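Local coordinates for extracellular solute-binding protein (Conexibacter woesei, PDB 4P98) that probably binds a small solute outside the cell membrane and delivers it to an ABC transporter, as a lipoprotein of the BMP (PnrA-like) family, at residues R183-Q188 with D210-G215; L204-D209 with P224-S229. All coordinates share one frame; numbering follows the deposited sequence.

Contact 1 (R183-Q188 with D210-G215); sequences RFYDLQ and DGRGLG
The ring of Y185 turns one edge to D210 and R212, with CE1 of Y185 3.1 Å from OD2 of D210 and the ring and carboxylate planes 53° apart. Its hydroxyl lies over one face of the R212 guanidinium, OH of Y185 being 3.2 Å from NH2 of R212; the angle is too poor for a hydrogen bond. L187 closes in on the same pair: its CD2 is 3.4 Å from OD1 of D210, and its CD1 rests against CB of R212. With CG anti to the backbone N (chi1 -180°), the D210 carboxylate swings over the start of helix 212-221, where R212 grips it side-on. NE of R212 gives a nearly straight bond to the syn lone pair of OD1 of D210 (2.9 Å), and NH2 of R212 forms the salt bridge to OD2 of D210 (2.7 Å). OD1 of D210 also accepts a hydrogen bond from the backbone N of R212, on its anti side, an Asx turn leading into the helix, with G211 as N-cap. Two bonds thus hold OD1, and the paired grip fixes the carboxylate's rotation. Backbones meet at G213, whose CA makes a CA-H...O contact of 3.5 Å with O of L187; a side chain on G213 would run into that carbonyl. Further out, E190 accepts from the backbone N of G211 and L214, and OD1 of D186 caps helix 187-199.

Contact 2 (L204-D209 with P224-S229); sequences LLVATD and PTIGVS
CG of the P224 ring touches CD1 of L204 at 3.7 Å, the two side chains crossing at about a right angle. Backbone hydrogen bonds join the peptide groups of the two strands: N of L205 to O of P224 (3.1 Å), N of I226 to O of L205 (3.1 Å), and N of A207 to O of I226 (2.9 Å). This is parallel pairing, L205 beside T225 and V206 beside I226. L204 holds CG anti to its backbone N (chi1 166°), which carries the branch over toward the other strand; there its methyls part, CD1 covering O of P224 and the proline ring, while CD2 of L204 touches CD1 of I226 at 3.8 Å. An alanine at L204 would remove both methyls and is likely to leave a gap between P224 and I226. Past the paired strands, one water lies 2.6 Å from O of D209 and 2.9 Å from O of G227, within hydrogen-bonding distance of both diverging chains. OG1 of T225 bonds to OD1 of N240. Strand 205-207 and strand 225-226 are neighbours in a parallel sheet, joined through helix 212-221 as a beta-alpha-beta crossover. L205 and T225 pack on L214 of that helix; on the other face V206 meets I163 of helix 154-170, and I226 lies against helix 125-137.

Contacts 1 and 2 have centres about 10 Å apart. Contact 2 is inside the five-stranded parallel sheet, while contact 1 lies beside it, between the starts of helices 187-199 and 212-221. Their segments alternate in sequence: 183-188, 204-209, 210-215, 224-229. The second segment of contact 1 directly follows the first segment of contact 2, just past strand 205-207. OD2 of D209 probably accepts from N of Y185 (2.8 Å), and O of D210 from N of S229 (3.0 Å). Both contacts lie at or near the C-terminal strand ends of one of the two parallel-sheet domains, the side where, as in related periplasmic-binding proteins, the ligand cleft probably lies.

Contact 1 (R183-Q188 with D210-G215)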
ATOM      1  N   ARG A 183      13.436 -12.521   4.615  1.00 19.12           N
ATOM      2  CA  ARG A 183      13.829 -12.001   3.293  1.00 22.78           C
ATOM      3  C   ARG A 183      12.696 -11.242   2.641  1.00 19.96           C
ATOM      4  O   ARG A 183      11.536 -11.510   2.933  1.00 22.14           O
ATOM      5  CB  ARG A 183      14.186 -13.158   2.353  1.00 27.68           C
ATOM      6  CG  ARG A 183      15.343 -14.018   2.810  1.00 34.04           C
ATOM      7  CD  ARG A 183      16.668 -13.300   2.619  1.00 39.93           C
ATOM      8  NE  ARG A 183      17.795 -14.223   2.772  1.00 54.26           N
ATOM      9  CZ  ARG A 183      18.500 -14.416   3.891  1.00 59.96           C
ATOM     10  NH1 ARG A 183      18.231 -13.745   5.011  1.00 66.88           N
ATOM     11  NH2 ARG A 183      19.497 -15.294   3.888  1.00 61.41           N
ATOM     12  N   PHE A 184      13.019 -10.306   1.750  1.00 17.39           N
ATOM     13  CA  PHE A 184      12.001  -9.736   0.867  1.00 20.24           C
ATOM     14  C   PHE A 184      11.842 -10.610  -0.381  1.00 19.89           C
ATOM     15  O   PHE A 184      12.831 -11.040  -0.948  1.00 17.61           O
ATOM     16  CB  PHE A 184      12.381  -8.338   0.403  1.00 21.48           C
ATOM     17  CG  PHE A 184      12.321  -7.289   1.480  1.00 23.13           C
ATOM     18  CD1 PHE A 184      11.141  -7.026   2.149  1.00 23.32           C
ATOM     19  CD2 PHE A 184      13.441  -6.528   1.780  1.00 25.42           C
ATOM     20  CE1 PHE A 184      11.077  -6.037   3.117  1.00 24.30           C
ATOM     21  CE2 PHE A 184      13.389  -5.541   2.755  1.00 25.92           C
ATOM     22  CZ  PHE A 184      12.203  -5.291   3.419  1.00 23.54           C
ATOM     23  N   TYR A 185      10.600 -10.874  -0.784  1.00 20.55           N
ATOM     24  CA  TYR A 185      10.300 -11.461  -2.098  1.00 21.20           C
ATOM     25  C   TYR A 185      10.934 -12.849  -2.289  1.00 19.87           C
ATOM     26  O   TYR A 185      11.291 -13.202  -3.400  1.00 23.94           O
ATOM     27  CB  TYR A 185      10.760 -10.490  -3.208  1.00 24.08           C
ATOM     28  CG  TYR A 185      10.119 -10.646  -4.580  1.00 30.05           C
ATOM     29  CD1 TYR A 185       8.755 -10.872  -4.721  1.00 35.13           C
ATOM     30  CD2 TYR A 185      10.882 -10.530  -5.752  1.00 37.31           C
ATOM     31  CE1 TYR A 185       8.172 -11.006  -5.977  1.00 38.65           C
ATOM     32  CE2 TYR A 185      10.305 -10.658  -7.006  1.00 40.39           C
ATOM     33  CZ  TYR A 185       8.945 -10.896  -7.109  1.00 38.20           C
ATOM     34  OH  TYR A 185       8.341 -11.026  -8.335  1.00 39.16           O
ATOM     35  N   ASP A 186      11.087 -13.621  -1.210  1.00 17.99           N
ATOM     36  CA  ASP A 186      11.542 -15.013  -1.320  1.00 18.31           C
ATOM     37  C   ASP A 186      10.305 -15.885  -1.334  1.00 15.75           C
ATOM     38  O   ASP A 186       9.841 -16.341  -0.300  1.00 15.50           O
ATOM     39  CB  ASP A 186      12.466 -15.425  -0.174  1.00 18.24           C
ATOM     40  CG  ASP A 186      13.137 -16.772  -0.420  1.00 22.26           C
ATOM     41  OD1 ASP A 186      12.510 -17.699  -0.987  1.00 19.50           O
ATOM     42  OD2 ASP A 186      14.302 -16.907  -0.033  1.00 24.54           O
ATOM     43  N   LEU A 187       9.771 -16.095  -2.524  1.00 15.87           N
ATOM     44  CA  LEU A 187       8.468 -16.726  -2.669  1.00 16.58           C
ATOM     45  C   LEU A 187       8.503 -18.181  -2.220  1.00 16.77           C
ATOM     46  O   LEU A 187       7.522 -18.700  -1.710  1.00 16.06           O
ATOM     47  CB  LEU A 187       7.980 -16.587  -4.106  1.00 16.67           C
ATOM     48  CG  LEU A 187       7.855 -15.158  -4.634  1.00 18.09           C
ATOM     49  CD1 LEU A 187       7.325 -15.178  -6.053  1.00 19.83           C
ATOM     50  CD2 LEU A 187       6.943 -14.291  -3.775  1.00 19.02           C
ATOM     51  N   GLN A 188       9.652 -18.826  -2.380  1.00 17.18           N
ATOM     52  CA  GLN A 188       9.796 -20.231  -2.014  1.00 17.79           C
ATOM     53  C   GLN A 188       9.751 -20.415  -0.499  1.00 15.47           C
ATOM     54  O   GLN A 188       9.029 -21.278  -0.001  1.00 15.28           O
ATOM     55  CB  GLN A 188      11.076 -20.797  -2.651  1.00 22.46           C
ATOM     56  CG  GLN A 188      10.943 -20.777  -4.178  1.00 28.16           C
ATOM     57  CD  GLN A 188      12.238 -21.014  -4.943  1.00 28.35           C
ATOM     58  OE1 GLN A 188      13.331 -21.010  -4.379  1.00 34.73           O
ATOM     59  NE2 GLN A 188      12.111 -21.200  -6.244  1.00 20.19           N
ATOM     60  N   ASP A 210       5.162 -10.228  -0.567  1.00 15.66           N
ATOM     61  CA  ASP A 210       4.599 -10.358  -1.901  1.00 16.98           C
ATOM     62  C   ASP A 210       3.293 -11.160  -1.897  1.00 16.03           C
ATOM     63  O   ASP A 210       2.283 -10.720  -2.451  1.00 16.59           O
ATOM     64  CB  ASP A 210       5.610 -10.992  -2.859  1.00 18.87           C
ATOM     65  CG  ASP A 210       5.059 -11.131  -4.261  1.00 19.61           C
ATOM     66  OD1 ASP A 210       4.385 -12.132  -4.527  1.00 17.72           O
ATOM     67  OD2 ASP A 210       5.265 -10.229  -5.097  1.00 25.10           O
ATOM     68  N   GLY A 211       3.327 -12.325  -1.270  1.00 13.12           N
ATOM     69  CA  GLY A 211       2.157 -13.180  -1.163  1.00 14.65           C
ATOM     70  C   GLY A 211       2.000 -14.289  -2.208  1.00 14.83           C
ATOM     71  O   GLY A 211       1.223 -15.196  -1.985  1.00 14.45           O
ATOM     72  N   ARG A 212       2.695 -14.227  -3.342  1.00 15.14           N
ATOM     73  CA  ARG A 212       2.492 -15.250  -4.395  1.00 16.42           C
ATOM     74  C   ARG A 212       2.789 -16.686  -3.939  1.00 17.12           C
ATOM     75  O   ARG A 212       2.132 -17.631  -4.386  1.00 18.85           O
ATOM     76  CB  ARG A 212       3.277 -14.922  -5.650  1.00 17.57           C
ATOM     77  CG  ARG A 212       2.496 -14.026  -6.590  1.00 19.03           C
ATOM     78  CD  ARG A 212       3.352 -13.549  -7.737  1.00 21.19           C
ATOM     79  NE  ARG A 212       4.072 -12.349  -7.369  1.00 19.19           N
ATOM     80  CZ  ARG A 212       4.616 -11.489  -8.223  1.00 20.91           C
ATOM     81  NH1 ARG A 212       4.564 -11.697  -9.529  1.00 22.72           N
ATOM     82  NH2 ARG A 212       5.219 -10.396  -7.761  1.00 24.65           N
ATOM     83  N   GLY A 213       3.759 -16.842  -3.049  1.00 16.22           N
ATOM     84  CA  GLY A 213       4.122 -18.154  -2.515  1.00 15.27           C
ATOM     85  C   GLY A 213       3.081 -18.631  -1.529  1.00 15.52           C
ATOM     86  O   GLY A 213       2.625 -19.767  -1.583  1.00 14.56           O
ATOM     87  N   LEU A 214       2.687 -17.737  -0.631  1.00 15.85           N
ATOM     88  CA  LEU A 214       1.594 -18.005   0.292  1.00 14.89           C
ATOM     89  C   LEU A 214       0.321 -18.406  -0.462  1.00 13.45           C
ATOM     90  O   LEU A 214      -0.411 -19.303  -0.040  1.00 14.32           O
ATOM     91  CB  LEU A 214       1.369 -16.754   1.156  1.00 14.99           C
ATOM     92  CG  LEU A 214       0.181 -16.726   2.104  1.00 15.57           C
ATOM     93  CD1 LEU A 214       0.567 -16.005   3.398  1.00 15.82           C
ATOM     94  CD2 LEU A 214      -1.012 -16.085   1.421  1.00 15.30           C
ATOM     95  N   GLY A 215       0.076 -17.723  -1.578  1.00 12.64           N
ATOM     96  CA  GLY A 215      -1.074 -17.966  -2.429  1.00 15.62           C
ATOM     97  C   GLY A 215      -1.097 -19.374  -3.005  1.00 16.04           C
ATOM     98  O   GLY A 215      -2.155 -20.009  -3.062  1.00 13.97           O
TER

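Contact 2 (L204-D209 with P224-S229)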
ATOM      1  N   LEU A 204      -7.138 -19.265   7.155  1.00 18.89           N
ATOM      2  CA  LEU A 204      -6.960 -18.102   6.299  1.00 18.11           C
ATOM      3  C   LEU A 204      -5.482 -17.726   6.368  1.00 14.64           C
ATOM      4  O   LEU A 204      -4.858 -17.810   7.432  1.00 15.25           O
ATOM      5  CB  LEU A 204      -7.808 -16.931   6.814  1.00 19.91           C
ATOM      6  CG  LEU A 204      -7.541 -15.521   6.282  1.00 19.14           C
ATOM      7  CD1 LEU A 204      -8.258 -15.295   4.965  1.00 20.12           C
ATOM      8  CD2 LEU A 204      -7.976 -14.466   7.308  1.00 20.76           C
ATOM      9  N   LEU A 205      -4.938 -17.284   5.248  1.00 14.12           N
ATOM     10  CA  LEU A 205      -3.524 -16.921   5.198  1.00 15.35           C
ATOM     11  C   LEU A 205      -3.371 -15.475   4.769  1.00 14.99           C
ATOM     12  O   LEU A 205      -3.831 -15.092   3.703  1.00 15.70           O
ATOM     13  CB  LEU A 205      -2.768 -17.854   4.248  1.00 15.58           C
ATOM     14  CG  LEU A 205      -2.572 -19.274   4.800  1.00 16.24           C
ATOM     15  CD1 LEU A 205      -2.197 -20.292   3.719  1.00 17.11           C
ATOM     16  CD2 LEU A 205      -1.567 -19.293   5.937  1.00 17.54           C
ATOM     17  N   VAL A 206      -2.702 -14.682   5.601  1.00 14.85           N
ATOM     18  CA  VAL A 206      -2.499 -13.264   5.330  1.00 14.71           C
ATOM     19  C   VAL A 206      -1.046 -13.004   4.941  1.00 12.73           C
ATOM     20  O   VAL A 206      -0.150 -13.366   5.673  1.00 13.04           O
ATOM     21  CB  VAL A 206      -2.830 -12.415   6.573  1.00 16.09           C
ATOM     22  CG1 VAL A 206      -2.780 -10.933   6.231  1.00 16.98           C
ATOM     23  CG2 VAL A 206      -4.196 -12.794   7.120  1.00 18.06           C
ATOM     24  N   ALA A 207      -0.849 -12.367   3.793  1.00 13.32           N
ATOM     25  CA  ALA A 207       0.474 -11.981   3.296  1.00 14.17           C
ATOM     26  C   ALA A 207       0.776 -10.523   3.609  1.00 15.63           C
ATOM     27  O   ALA A 207      -0.033  -9.637   3.297  1.00 14.68           O
ATOM     28  CB  ALA A 207       0.536 -12.179   1.792  1.00 14.07           C
ATOM     29  N   THR A 208       1.950 -10.263   4.175  1.00 14.30           N
ATOM     30  CA  THR A 208       2.430  -8.879   4.306  1.00 14.79           C
ATOM     31  C   THR A 208       3.590  -8.552   3.381  1.00 16.16           C
ATOM     32  O   THR A 208       3.951  -7.382   3.228  1.00 14.29           O
ATOM     33  CB  THR A 208       2.840  -8.552   5.738  1.00 15.71           C
ATOM     34  OG1 THR A 208       3.912  -9.400   6.142  1.00 16.26           O
ATOM     35  CG2 THR A 208       1.657  -8.732   6.663  1.00 16.60           C
ATOM     36  N   ASP A 209       4.195  -9.570   2.781  1.00 14.79           N
ATOM     37  CA  ASP A 209       5.180  -9.335   1.750  1.00 17.03           C
ATOM     38  C   ASP A 209       4.495  -9.591   0.390  1.00 17.98           C
ATOM     39  O   ASP A 209       3.339  -9.220   0.218  1.00 18.26           O
ATOM     40  CB  ASP A 209       6.429 -10.198   1.986  1.00 17.97           C
ATOM     41  CG  ASP A 209       7.630  -9.707   1.184  1.00 21.93           C
ATOM     42  OD1 ASP A 209       8.112  -8.594   1.445  1.00 25.63           O
ATOM     43  OD2 ASP A 209       8.075 -10.419   0.268  1.00 23.15           O
ATOM     44  N   PRO A 224      -8.783 -19.338   1.970  1.00 19.08           N
ATOM     45  CA  PRO A 224      -8.706 -18.025   1.343  1.00 19.08           C
ATOM     46  C   PRO A 224      -7.446 -17.262   1.773  1.00 16.15           C
ATOM     47  O   PRO A 224      -6.836 -17.606   2.769  1.00 15.13           O
ATOM     48  CB  PRO A 224      -9.962 -17.314   1.881  1.00 18.32           C
ATOM     49  CG  PRO A 224     -10.179 -17.944   3.208  1.00 20.42           C
ATOM     50  CD  PRO A 224      -9.824 -19.394   3.006  1.00 20.40           C
ATOM     51  N   THR A 225      -7.092 -16.226   1.020  1.00 16.25           N
ATOM     52  CA  THR A 225      -6.014 -15.335   1.419  1.00 17.38           C
ATOM     53  C   THR A 225      -6.474 -13.866   1.517  1.00 18.54           C
ATOM     54  O   THR A 225      -7.524 -13.472   0.982  1.00 17.75           O
ATOM     55  CB  THR A 225      -4.791 -15.424   0.481  1.00 16.52           C
ATOM     56  OG1 THR A 225      -5.098 -14.895  -0.811  1.00 16.84           O
ATOM     57  CG2 THR A 225      -4.297 -16.866   0.352  1.00 17.39           C
ATOM     58  N   ILE A 226      -5.662 -13.085   2.221  1.00 16.72           N
ATOM     59  CA  ILE A 226      -5.738 -11.621   2.231  1.00 15.48           C
ATOM     60  C   ILE A 226      -4.333 -11.084   1.946  1.00 14.43           C
ATOM     61  O   ILE A 226      -3.359 -11.607   2.481  1.00 14.21           O
ATOM     62  CB  ILE A 226      -6.206 -11.112   3.609  1.00 16.86           C
ATOM     63  CG1 ILE A 226      -7.666 -11.491   3.835  1.00 17.31           C
ATOM     64  CG2 ILE A 226      -6.047  -9.593   3.727  1.00 18.04           C
ATOM     65  CD1 ILE A 226      -8.138 -11.276   5.260  1.00 18.85           C
ATOM     66  N   GLY A 227      -4.220 -10.067   1.092  1.00 15.39           N
ATOM     67  CA  GLY A 227      -2.964  -9.320   0.953  1.00 16.86           C
ATOM     68  C   GLY A 227      -2.036  -9.737  -0.164  1.00 17.41           C
ATOM     69  O   GLY A 227      -0.977  -9.135  -0.337  1.00 15.19           O
ATOM     70  N   VAL A 228      -2.437 -10.742  -0.943  1.00 17.55           N
ATOM     71  CA  VAL A 228      -1.590 -11.266  -2.005  1.00 16.49           C
ATOM     72  C   VAL A 228      -1.515 -10.300  -3.178  1.00 16.39           C
ATOM     73  O   VAL A 228      -2.504  -9.686  -3.550  1.00 20.38           O
ATOM     74  CB  VAL A 228      -2.055 -12.667  -2.472  1.00 15.95           C
ATOM     75  CG1 VAL A 228      -1.201 -13.158  -3.628  1.00 17.25           C
ATOM     76  CG2 VAL A 228      -2.012 -13.635  -1.308  1.00 16.01           C
ATOM     77  N   SER A 229      -0.317 -10.170  -3.733  1.00 16.55           N
ATOM     78  CA  SER A 229      -0.048  -9.336  -4.896  1.00 17.02           C
ATOM     79  C   SER A 229      -1.083  -9.517  -5.990  1.00 19.37           C
ATOM     80  O   SER A 229      -1.471 -10.654  -6.305  1.00 20.76           O
ATOM     81  CB  SER A 229       1.335  -9.681  -5.476  1.00 17.43           C
ATOM     82  OG  SER A 229       1.540  -9.097  -6.767  1.00 17.59           O
TER
HETATM   83  O   HOH W   1       1.232  -7.929   1.097  1.00 22.82           O